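Local coordinates for protein cytochrome P450 CYP260B1 (PDB 5HIW) that belongs to the cytochrome P450 family and holds a haem, protoporphyrin IX containing iron, in a pocket of a largely helical single chain, at residues E122-F127 and D385-L390; A238-A243 and E266-W271; G141-R146 and E181-E186. One frame throughout, in Å; residues are numbered along the deposited sequence.

Contact 1 (E122-F127 and D385-L390); sequences ELFDDF and DQIPAL
Glu-122 closes strand 120-122 and, as N-cap of helix 123-128, brings its carboxylate up against Ile-387 and Gln-386. With CG anti to the backbone N (chi1 -165°) and a bend at chi2, the group folds beside the first helical turn. Glu-122 OE2 takes Ile-387 N at 2.8 Å on its anti side and, from the opposite face of the carboxylate, Phe-124 N at 3.0 Å; OE1 accepts Asp-125 N. Leu-123 N returns a nearly straight bond to Ile-387 O (3.0 Å, 173°), next to the antiparallel non-hydrogen-bonded pair Glu-122/Pro-388 of a small three-stranded sheet. The inner side is tight and apolar: Ile-387 CD1 lies 4.0 Å from Phe-124 CB and at the ring's edge, while Leu-123 CD1 meets Ala-389 CB at 3.8 Å. Ala-238 of helix 232-245 covers both Ile-387 and Phe-124. The outer side is looser: the partly exposed Gln-386 crosses Glu-122 at about a right angle, amide and carboxylate nearly perpendicular, and its CB makes the approach, 3.5 Å from Glu-122 OE2. Arg-377 bridges Glu-122 OE1 and Asp-125 OD1. Three backbone N-H groups, the helix start and this arginine would all be expected to keep the Glu-122 carboxylate ionised.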
loop_
_atom_site.group_PDB
_atom_site.type_symbol
_atom_site.label_atom_id
_atom_site.label_comp_id
_atom_site.label_asym_id
_atom_site.label_seq_id
_atom_site.Cartn_x
_atom_site.Cartn_y
_atom_site.Cartn_z
ATOM N N GLU A 122 20.256 1.477 6.314
ATOM C CA GLU A 122 19.307 2.231 5.616
ATOM C C GLU A 122 18.081 1.290 5.581
ATOM O O GLU A 122 18.067 0.291 4.800
ATOM C CB GLU A 122 19.866 2.497 4.255
ATOM C CG GLU A 122 19.231 3.543 3.414
ATOM C CD GLU A 122 17.811 3.148 3.016
ATOM O OE1 GLU A 122 17.625 2.429 2.033
ATOM O OE2 GLU A 122 16.901 3.552 3.731
ATOM N N LEU A 123 17.081 1.571 6.424
ATOM C CA LEU A 123 16.005 0.591 6.692
ATOM C C LEU A 123 14.963 0.531 5.561
ATOM O O LEU A 123 14.134 -0.366 5.580
ATOM C CB LEU A 123 15.315 0.873 8.009
ATOM C CG LEU A 123 16.119 0.698 9.274
ATOM C CD1 LEU A 123 15.368 1.179 10.528
ATOM C CD2 LEU A 123 16.578 -0.705 9.475
ATOM N N PHE A 124 14.999 1.415 4.594
ATOM C CA PHE A 124 14.172 1.223 3.402
ATOM C C PHE A 124 14.732 -0.014 2.657
ATOM O O PHE A 124 14.075 -1.019 2.549
ATOM C CB PHE A 124 14.092 2.395 2.450
ATOM C CG PHE A 124 13.063 2.192 1.360
ATOM C CD1 PHE A 124 11.757 2.408 1.595
ATOM C CD2 PHE A 124 13.442 1.689 0.091
ATOM C CE1 PHE A 124 10.786 2.163 0.625
ATOM C CE2 PHE A 124 12.506 1.416 -0.875
ATOM C CZ PHE A 124 11.135 1.632 -0.600
ATOM N N ASP A 125 15.980 0.071 2.202
ATOM C CA ASP A 125 16.585 -1.059 1.496
ATOM C C ASP A 125 16.681 -2.299 2.360
ATOM O O ASP A 125 16.450 -3.428 1.862
ATOM C CB ASP A 125 18.005 -0.654 1.042
ATOM C CG ASP A 125 18.035 0.281 -0.160
ATOM O OD1 ASP A 125 17.020 0.553 -0.829
ATOM O OD2 ASP A 125 19.138 0.782 -0.469
ATOM N N ASP A 126 17.071 -2.138 3.642
ATOM C CA ASP A 126 17.451 -3.235 4.550
ATOM C C ASP A 126 16.272 -3.894 5.335
ATOM O O ASP A 126 16.469 -4.873 6.050
ATOM C CB ASP A 126 18.519 -2.692 5.609
ATOM C CG ASP A 126 19.933 -2.295 4.951
ATOM O OD1 ASP A 126 20.164 -2.785 3.846
ATOM O OD2 ASP A 126 20.713 -1.450 5.493
ATOM N N PHE A 127 15.085 -3.303 5.281
ATOM C CA PHE A 127 13.905 -3.804 5.976
ATOM C C PHE A 127 12.646 -3.625 5.121
ATOM O O PHE A 127 11.944 -4.620 4.874
ATOM C CB PHE A 127 13.750 -3.100 7.304
ATOM C CG PHE A 127 12.592 -3.587 8.125
ATOM C CD1 PHE A 127 12.709 -4.683 8.911
ATOM C CD2 PHE A 127 11.347 -2.948 8.021
ATOM C CE1 PHE A 127 11.656 -5.096 9.716
ATOM C CE2 PHE A 127 10.289 -3.368 8.790
ATOM C CZ PHE A 127 10.449 -4.455 9.622
ATOM N N ASP A 385 12.975 9.238 0.825
ATOM C CA ASP A 385 13.940 8.617 -0.068
ATOM C C ASP A 385 14.866 7.647 0.527
ATOM O O ASP A 385 15.476 6.860 -0.229
ATOM C CB ASP A 385 14.644 9.700 -0.919
ATOM C CG ASP A 385 15.524 10.613 -0.123
ATOM O OD1 ASP A 385 15.612 10.562 1.122
ATOM O OD2 ASP A 385 16.154 11.434 -0.797
ATOM N N GLN A 386 15.000 7.639 1.851
ATOM C CA GLN A 386 15.776 6.686 2.602
ATOM C C GLN A 386 15.450 6.859 4.081
ATOM O O GLN A 386 14.827 7.884 4.507
ATOM C CB GLN A 386 17.314 6.808 2.397
ATOM C CG GLN A 386 17.786 8.267 2.490
ATOM C CD GLN A 386 19.291 8.365 2.641
ATOM O OE1 GLN A 386 19.866 7.610 3.380
ATOM N NE2 GLN A 386 19.904 9.285 1.968
ATOM N N ILE A 387 15.848 5.863 4.856
ATOM C CA ILE A 387 15.536 5.758 6.279
ATOM C C ILE A 387 16.779 5.428 7.046
ATOM O O ILE A 387 16.992 4.311 7.549
ATOM C CB ILE A 387 14.406 4.751 6.597
ATOM C CG1 ILE A 387 13.221 5.009 5.700
ATOM C CG2 ILE A 387 14.001 4.956 8.052
ATOM C CD1 ILE A 387 12.284 3.844 5.715
ATOM N N PRO A 388 17.666 6.415 7.136
ATOM C CA PRO A 388 18.973 6.174 7.782
ATOM C C PRO A 388 18.842 5.931 9.266
ATOM O O PRO A 388 18.383 6.818 9.976
ATOM C CB PRO A 388 19.733 7.496 7.534
ATOM C CG PRO A 388 18.887 8.346 6.668
ATOM C CD PRO A 388 17.471 7.820 6.752
ATOM N N ALA A 389 19.319 4.798 9.769
ATOM C CA ALA A 389 19.285 4.499 11.177
ATOM C C ALA A 389 20.606 4.048 11.800
ATOM O O ALA A 389 21.498 3.549 11.116
ATOM C CB ALA A 389 18.237 3.447 11.467
ATOM N N LEU A 390 20.691 4.248 13.119
ATOM C CA LEU A 390 21.767 3.821 13.939
ATOM C C LEU A 390 21.275 2.695 14.734
ATOM O O LEU A 390 20.159 2.753 15.253
ATOM C CB LEU A 390 22.161 4.947 14.909
ATOM C CG LEU A 390 22.603 6.244 14.242
ATOM C CD1 LEU A 390 22.976 7.259 15.315
ATOM C CD2 LEU A 390 23.750 6.027 13.279
#

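Contact 2 (A238-A243 and E266-W271); sequences ANLLVA and EESTRW
Leu-240 and Ala-243 present their side chains to Ser-268, where segments 238-243 and 266-271 cross at 97°, their axes 9.0 Å apart at closest approach. The Leu-240 side chain leaves the backbone with CG opposite N (chi1 173°), which brings Leu-240 CD1 to 3.4 Å from Ser-268 OG. Ala-243 CB comes in beside it, 3.7 Å from Ser-268 CB, so the small serine sits against both. Ser-268 OG turns back along its own helix to bond Ile-265 O, and no hydrogen bond spans the two segments. Farther along, the six-membered ring of Trp-271 comes up beside Ala-243, Trp-271 CZ3 3.9 Å from Ala-243 CA at an oblique angle, whereas Val-242 CG1 stands near the ring plane at its edge. The indole NE1 points to another partner, Glu-317 O. In P450 terms the crossing joins the C-terminal half of the long helix that runs across the haem to helix K, the carrier of the ExxR motif, here Glu-267 to Arg-270. That pair takes no part in the interface: Arg-270 grips Glu-267 side-on, NE to OE1 and NH2 to OE2, both 2.9 Å, with the carboxylate at the guanidinium edge. Arg-323 joins Glu-267 OE2, consistent with the Glu-Arg-Arg triad of P450s. Asn-239, directed toward helix K, spends its ND2 on Phe-382 O and Cys-272 O.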
loop_
_atom_site.group_PDB
_atom_site.type_symbol
_atom_site.label_atom_id
_atom_site.label_comp_id
_atom_site.label_asym_id
_atom_site.label_seq_id
_atom_site.Cartn_x
_atom_site.Cartn_y
_atom_site.Cartn_z
ATOM N N ALA A 238 7.994 1.640 5.398
ATOM C CA ALA A 238 8.894 2.733 5.405
ATOM C C ALA A 238 8.325 3.853 6.308
ATOM O O ALA A 238 9.003 4.369 7.182
ATOM C CB ALA A 238 9.119 3.310 4.010
ATOM N N ASN A 239 7.069 4.212 6.113
ATOM C CA ASN A 239 6.541 5.358 6.878
ATOM C C ASN A 239 6.208 5.036 8.322
ATOM O O ASN A 239 6.238 5.910 9.170
ATOM C CB ASN A 239 5.334 5.875 6.167
ATOM C CG ASN A 239 5.664 6.493 4.816
ATOM O OD1 ASN A 239 6.808 6.524 4.367
ATOM N ND2 ASN A 239 4.679 7.037 4.208
ATOM N N LEU A 240 6.051 3.750 8.668
ATOM C CA LEU A 240 5.958 3.323 10.023
ATOM C C LEU A 240 7.281 3.521 10.711
ATOM O O LEU A 240 7.399 4.101 11.808
ATOM C CB LEU A 240 5.491 1.859 10.077
ATOM C CG LEU A 240 5.490 1.203 11.432
ATOM C CD1 LEU A 240 4.782 2.012 12.468
ATOM C CD2 LEU A 240 5.016 -0.269 11.373
ATOM N N LEU A 241 8.359 3.109 10.047
ATOM C CA LEU A 241 9.623 3.290 10.646
ATOM C C LEU A 241 9.929 4.808 10.798
ATOM O O LEU A 241 10.523 5.163 11.768
ATOM C CB LEU A 241 10.693 2.644 9.794
ATOM C CG LEU A 241 10.665 1.112 9.930
ATOM C CD1 LEU A 241 11.664 0.626 8.922
ATOM C CD2 LEU A 241 10.976 0.576 11.273
ATOM N N VAL A 242 9.557 5.610 9.825
ATOM C CA VAL A 242 9.755 7.073 9.920
ATOM C C VAL A 242 9.086 7.566 11.187
ATOM O O VAL A 242 9.716 8.259 12.030
ATOM C CB VAL A 242 9.262 7.815 8.683
ATOM C CG1 VAL A 242 9.149 9.359 8.901
ATOM C CG2 VAL A 242 10.163 7.561 7.463
ATOM N N ALA A 243 7.835 7.216 11.325
ATOM C CA ALA A 243 7.005 7.666 12.475
ATOM C C ALA A 243 7.600 7.230 13.738
ATOM O O ALA A 243 7.596 8.010 14.727
ATOM C CB ALA A 243 5.611 7.134 12.357
ATOM N N GLU A 266 -1.673 2.332 13.484
ATOM C CA GLU A 266 -2.822 3.047 12.993
ATOM C C GLU A 266 -2.499 4.543 13.000
ATOM O O GLU A 266 -2.715 5.241 12.016
ATOM C CB GLU A 266 -4.078 2.770 13.835
ATOM C CG GLU A 266 -4.622 1.307 13.719
ATOM C CD GLU A 266 -4.859 0.962 12.236
ATOM O OE1 GLU A 266 -5.829 1.488 11.626
ATOM O OE2 GLU A 266 -4.038 0.198 11.660
ATOM N N GLU A 267 -1.876 4.998 14.052
ATOM C CA GLU A 267 -1.499 6.449 14.090
ATOM C C GLU A 267 -0.429 6.833 13.044
ATOM O O GLU A 267 -0.560 7.864 12.417
ATOM C CB GLU A 267 -1.063 6.817 15.488
ATOM C CG GLU A 267 -0.592 8.234 15.719
ATOM C CD GLU A 267 -1.616 9.322 15.465
ATOM O OE1 GLU A 267 -2.666 9.119 14.900
ATOM O OE2 GLU A 267 -1.318 10.495 15.826
ATOM N N SER A 268 0.529 5.916 12.723
ATOM C CA SER A 268 1.512 6.125 11.643
ATOM C C SER A 268 0.842 6.250 10.332
ATOM O O SER A 268 1.225 7.083 9.491
ATOM C CB SER A 268 2.632 5.032 11.624
ATOM O OG SER A 268 2.236 3.777 10.983
ATOM N N THR A 269 -0.234 5.473 10.130
ATOM C CA THR A 269 -0.926 5.570 8.872
ATOM C C THR A 269 -1.731 6.876 8.744
ATOM O O THR A 269 -2.043 7.270 7.626
ATOM C CB THR A 269 -1.805 4.366 8.464
ATOM O OG1 THR A 269 -2.952 4.266 9.312
ATOM C CG2 THR A 269 -0.981 3.106 8.495
ATOM N N ARG A 270 -2.108 7.481 9.859
ATOM C CA ARG A 270 -2.808 8.813 9.789
ATOM C C ARG A 270 -1.779 9.953 9.603
ATOM O O ARG A 270 -1.893 10.818 8.693
ATOM C CB ARG A 270 -3.627 9.057 11.057
ATOM C CG ARG A 270 -4.365 10.389 11.031
ATOM C CD ARG A 270 -4.785 10.827 12.397
ATOM N NE ARG A 270 -3.623 11.175 13.124
ATOM C CZ ARG A 270 -2.921 12.279 12.963
ATOM N NH1 ARG A 270 -3.266 13.198 12.091
ATOM N NH2 ARG A 270 -1.898 12.465 13.765
ATOM N N TRP A 271 -0.783 9.939 10.459
ATOM C CA TRP A 271 0.230 11.001 10.498
ATOM C C TRP A 271 1.125 10.998 9.264
ATOM O O TRP A 271 1.589 12.036 8.771
ATOM C CB TRP A 271 1.086 10.778 11.727
ATOM C CG TRP A 271 2.029 11.788 11.992
ATOM C CD1 TRP A 271 1.774 13.071 12.493
ATOM C CD2 TRP A 271 3.412 11.715 11.769
ATOM N NE1 TRP A 271 2.920 13.768 12.548
ATOM C CE2 TRP A 271 3.947 12.983 12.095
ATOM C CE3 TRP A 271 4.243 10.747 11.244
ATOM C CZ2 TRP A 271 5.317 13.271 11.979
ATOM C CZ3 TRP A 271 5.619 11.033 11.128
ATOM C CH2 TRP A 271 6.132 12.286 11.487
#

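Contact 3 (G141-R146 and E181-E186); sequences GLPEER and EAQLRE
Arg-146 lays its guanidinium flat on the side-chain amide of Gln-183, planes 11° apart, linking the loop between helices 130-140 and 147-162 (E and F of the P450 fold) to helix 167-191 (G). The two side chains arrive from opposite directions. Gln-183 CD sits 3.7 Å above the guanidinium plane, over its centre, so the two groups stack without a hydrogen bond between them. Leu-142 approaches Gln-183 at about a right angle: Leu-142 CD2 is 3.6 Å from Gln-183 OE1 and 4.0 Å from Gln-183 CB; the same methyl is 4.1 Å from Leu-184 CD2, and the Leu-142 side chain also touches Met-180 and Ile-187. In the next shell, both groups have second partners: Arg-146 NE pairs with Glu-149 and Gln-183 NE2 bonds Asn-150 OD1, both on helix 147-162, which should limit how far each group can rotate. A bend at chi3 (77°) in the otherwise extended arginine chain turns the guanidinium over the amide. Earlier in the loop, Gly-141, the first residue after helix 130-140, has positive phi, and a short 3-10 turn follows. Arg-146, N-cap of the next helix, is tied to that turn by its backbone N, 3.1 Å from Pro-143 O.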
loop_
_atom_site.group_PDB
_atom_site.type_symbol
_atom_site.label_atom_id
_atom_site.label_comp_id
_atom_site.label_asym_id
_atom_site.label_seq_id
_atom_site.Cartn_x
_atom_site.Cartn_y
_atom_site.Cartn_z
ATOM N N GLY A 141 4.807 -19.922 -2.834
ATOM C CA GLY A 141 5.520 -21.172 -3.197
ATOM C C GLY A 141 6.519 -20.882 -4.308
ATOM O O GLY A 141 6.893 -21.782 -5.030
ATOM N N LEU A 142 6.932 -19.625 -4.448
ATOM C CA LEU A 142 7.963 -19.297 -5.443
ATOM C C LEU A 142 9.310 -19.617 -4.890
ATOM O O LEU A 142 9.629 -19.347 -3.760
ATOM C CB LEU A 142 7.870 -17.855 -5.927
ATOM C CG LEU A 142 6.633 -17.451 -6.677
ATOM C CD1 LEU A 142 6.408 -15.918 -6.690
ATOM C CD2 LEU A 142 6.686 -17.948 -8.109
ATOM N N PRO A 143 10.194 -20.096 -5.734
ATOM C CA PRO A 143 11.503 -20.564 -5.283
ATOM C C PRO A 143 12.391 -19.471 -4.790
ATOM O O PRO A 143 12.447 -18.452 -5.440
ATOM C CB PRO A 143 12.138 -21.195 -6.568
ATOM C CG PRO A 143 11.112 -21.061 -7.640
ATOM C CD PRO A 143 9.916 -20.278 -7.147
ATOM N N GLU A 144 13.133 -19.707 -3.725
ATOM C CA GLU A 144 14.057 -18.782 -3.201
ATOM C C GLU A 144 15.102 -18.368 -4.245
ATOM O O GLU A 144 15.482 -17.208 -4.278
ATOM C CB GLU A 144 14.770 -19.306 -1.970
ATOM C CG GLU A 144 15.913 -18.363 -1.587
ATOM C CD GLU A 144 16.111 -18.092 -0.124
ATOM O OE1 GLU A 144 15.189 -18.355 0.691
ATOM O OE2 GLU A 144 17.238 -17.610 0.173
ATOM N N GLU A 145 15.513 -19.268 -5.125
ATOM C CA GLU A 145 16.616 -18.900 -6.053
ATOM C C GLU A 145 16.139 -17.929 -7.131
ATOM O O GLU A 145 16.958 -17.358 -7.867
ATOM C CB GLU A 145 17.247 -20.169 -6.680
ATOM C CG GLU A 145 16.394 -20.836 -7.695
ATOM C CD GLU A 145 15.429 -21.871 -7.132
ATOM O OE1 GLU A 145 15.209 -21.971 -5.842
ATOM O OE2 GLU A 145 14.868 -22.547 -8.047
ATOM N N ARG A 146 14.813 -17.678 -7.236
ATOM C CA ARG A 146 14.322 -16.783 -8.249
ATOM C C ARG A 146 13.905 -15.395 -7.657
ATOM O O ARG A 146 13.275 -14.613 -8.391
ATOM C CB ARG A 146 13.175 -17.394 -9.046
ATOM C CG ARG A 146 13.596 -18.729 -9.657
ATOM C CD ARG A 146 12.601 -19.191 -10.664
ATOM N NE ARG A 146 12.687 -18.505 -11.940
ATOM C CZ ARG A 146 12.140 -18.960 -13.065
ATOM N NH1 ARG A 146 11.527 -20.105 -13.078
ATOM N NH2 ARG A 146 12.262 -18.303 -14.193
ATOM N N GLU A 181 3.240 -15.831 -14.692
ATOM C CA GLU A 181 2.094 -16.730 -14.915
ATOM C C GLU A 181 2.552 -18.179 -15.113
ATOM O O GLU A 181 2.025 -19.105 -14.496
ATOM C CB GLU A 181 1.278 -16.210 -16.111
ATOM C CG GLU A 181 -0.232 -16.284 -15.956
ATOM C CD GLU A 181 -0.952 -15.906 -17.246
ATOM O OE1 GLU A 181 -0.453 -16.267 -18.347
ATOM O OE2 GLU A 181 -2.010 -15.262 -17.159
ATOM N N ALA A 182 3.629 -18.365 -15.867
ATOM C CA ALA A 182 4.143 -19.701 -16.103
ATOM C C ALA A 182 4.725 -20.346 -14.856
ATOM O O ALA A 182 4.531 -21.532 -14.609
ATOM C CB ALA A 182 5.179 -19.651 -17.210
ATOM N N GLN A 183 5.456 -19.586 -14.038
ATOM C CA GLN A 183 5.905 -20.106 -12.774
ATOM C C GLN A 183 4.697 -20.475 -11.866
ATOM O O GLN A 183 4.715 -21.459 -11.142
ATOM C CB GLN A 183 6.730 -19.065 -11.982
ATOM C CG GLN A 183 8.082 -18.807 -12.573
ATOM C CD GLN A 183 8.818 -17.761 -11.788
ATOM O OE1 GLN A 183 9.270 -18.005 -10.677
ATOM N NE2 GLN A 183 9.078 -16.656 -12.448
ATOM N N LEU A 184 3.732 -19.618 -11.883
ATOM C CA LEU A 184 2.567 -19.748 -10.936
ATOM C C LEU A 184 1.584 -20.840 -11.424
ATOM O O LEU A 184 1.022 -21.560 -10.621
ATOM C CB LEU A 184 1.870 -18.439 -10.861
ATOM C CG LEU A 184 2.556 -17.395 -9.975
ATOM C CD1 LEU A 184 1.819 -16.121 -10.214
ATOM C CD2 LEU A 184 2.564 -17.772 -8.514
ATOM N N ARG A 185 1.412 -20.962 -12.747
ATOM C CA ARG A 185 0.721 -22.138 -13.318
ATOM C C ARG A 185 1.350 -23.409 -12.905
ATOM O O ARG A 185 0.663 -24.334 -12.528
ATOM C CB ARG A 185 0.754 -22.132 -14.831
ATOM C CG ARG A 185 -0.536 -21.692 -15.414
ATOM C CD ARG A 185 -0.446 -21.538 -16.912
ATOM N NE ARG A 185 -1.669 -20.856 -17.319
ATOM C CZ ARG A 185 -1.739 -19.611 -17.772
ATOM N NH1 ARG A 185 -0.635 -18.888 -17.961
ATOM N NH2 ARG A 185 -2.924 -19.108 -18.087
ATOM N N GLU A 186 2.650 -23.501 -13.034
ATOM C CA GLU A 186 3.331 -24.730 -12.690
ATOM C C GLU A 186 3.112 -25.096 -11.234
ATOM O O GLU A 186 2.875 -26.252 -10.889
ATOM C CB GLU A 186 4.798 -24.576 -12.961
ATOM C CG GLU A 186 5.642 -25.685 -12.380
ATOM C CD GLU A 186 7.068 -25.517 -12.832
ATOM O OE1 GLU A 186 7.449 -24.357 -13.058
ATOM O OE2 GLU A 186 7.780 -26.522 -13.001
#

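How the contacts relate
Contact 1 encloses the other two along the chain, joining 122-127 to 385-390; contact 3 closes before contact 2 opens. Contacts 1 and 2, centres 15 Å apart, meet on helix 232-245: Ile-387 CD1 lies 3.6 Å from Ala-238 CA, and Phe-127 CD2 3.7 Å from Leu-241 CD1. That helix meets helix 123-128, the loop leading into strand 388-390, and helix 261-271. Contact 3 stands apart, 29 Å from contact 1 and 33 Å from contact 2 between centres, across the chain's centre from contact 2. It joins a loop to helix 167-191, about 23 Å from the chain's centre, whereas contacts 1 and 2 form one packed region from the buried helix crossing to the small antiparallel sheet.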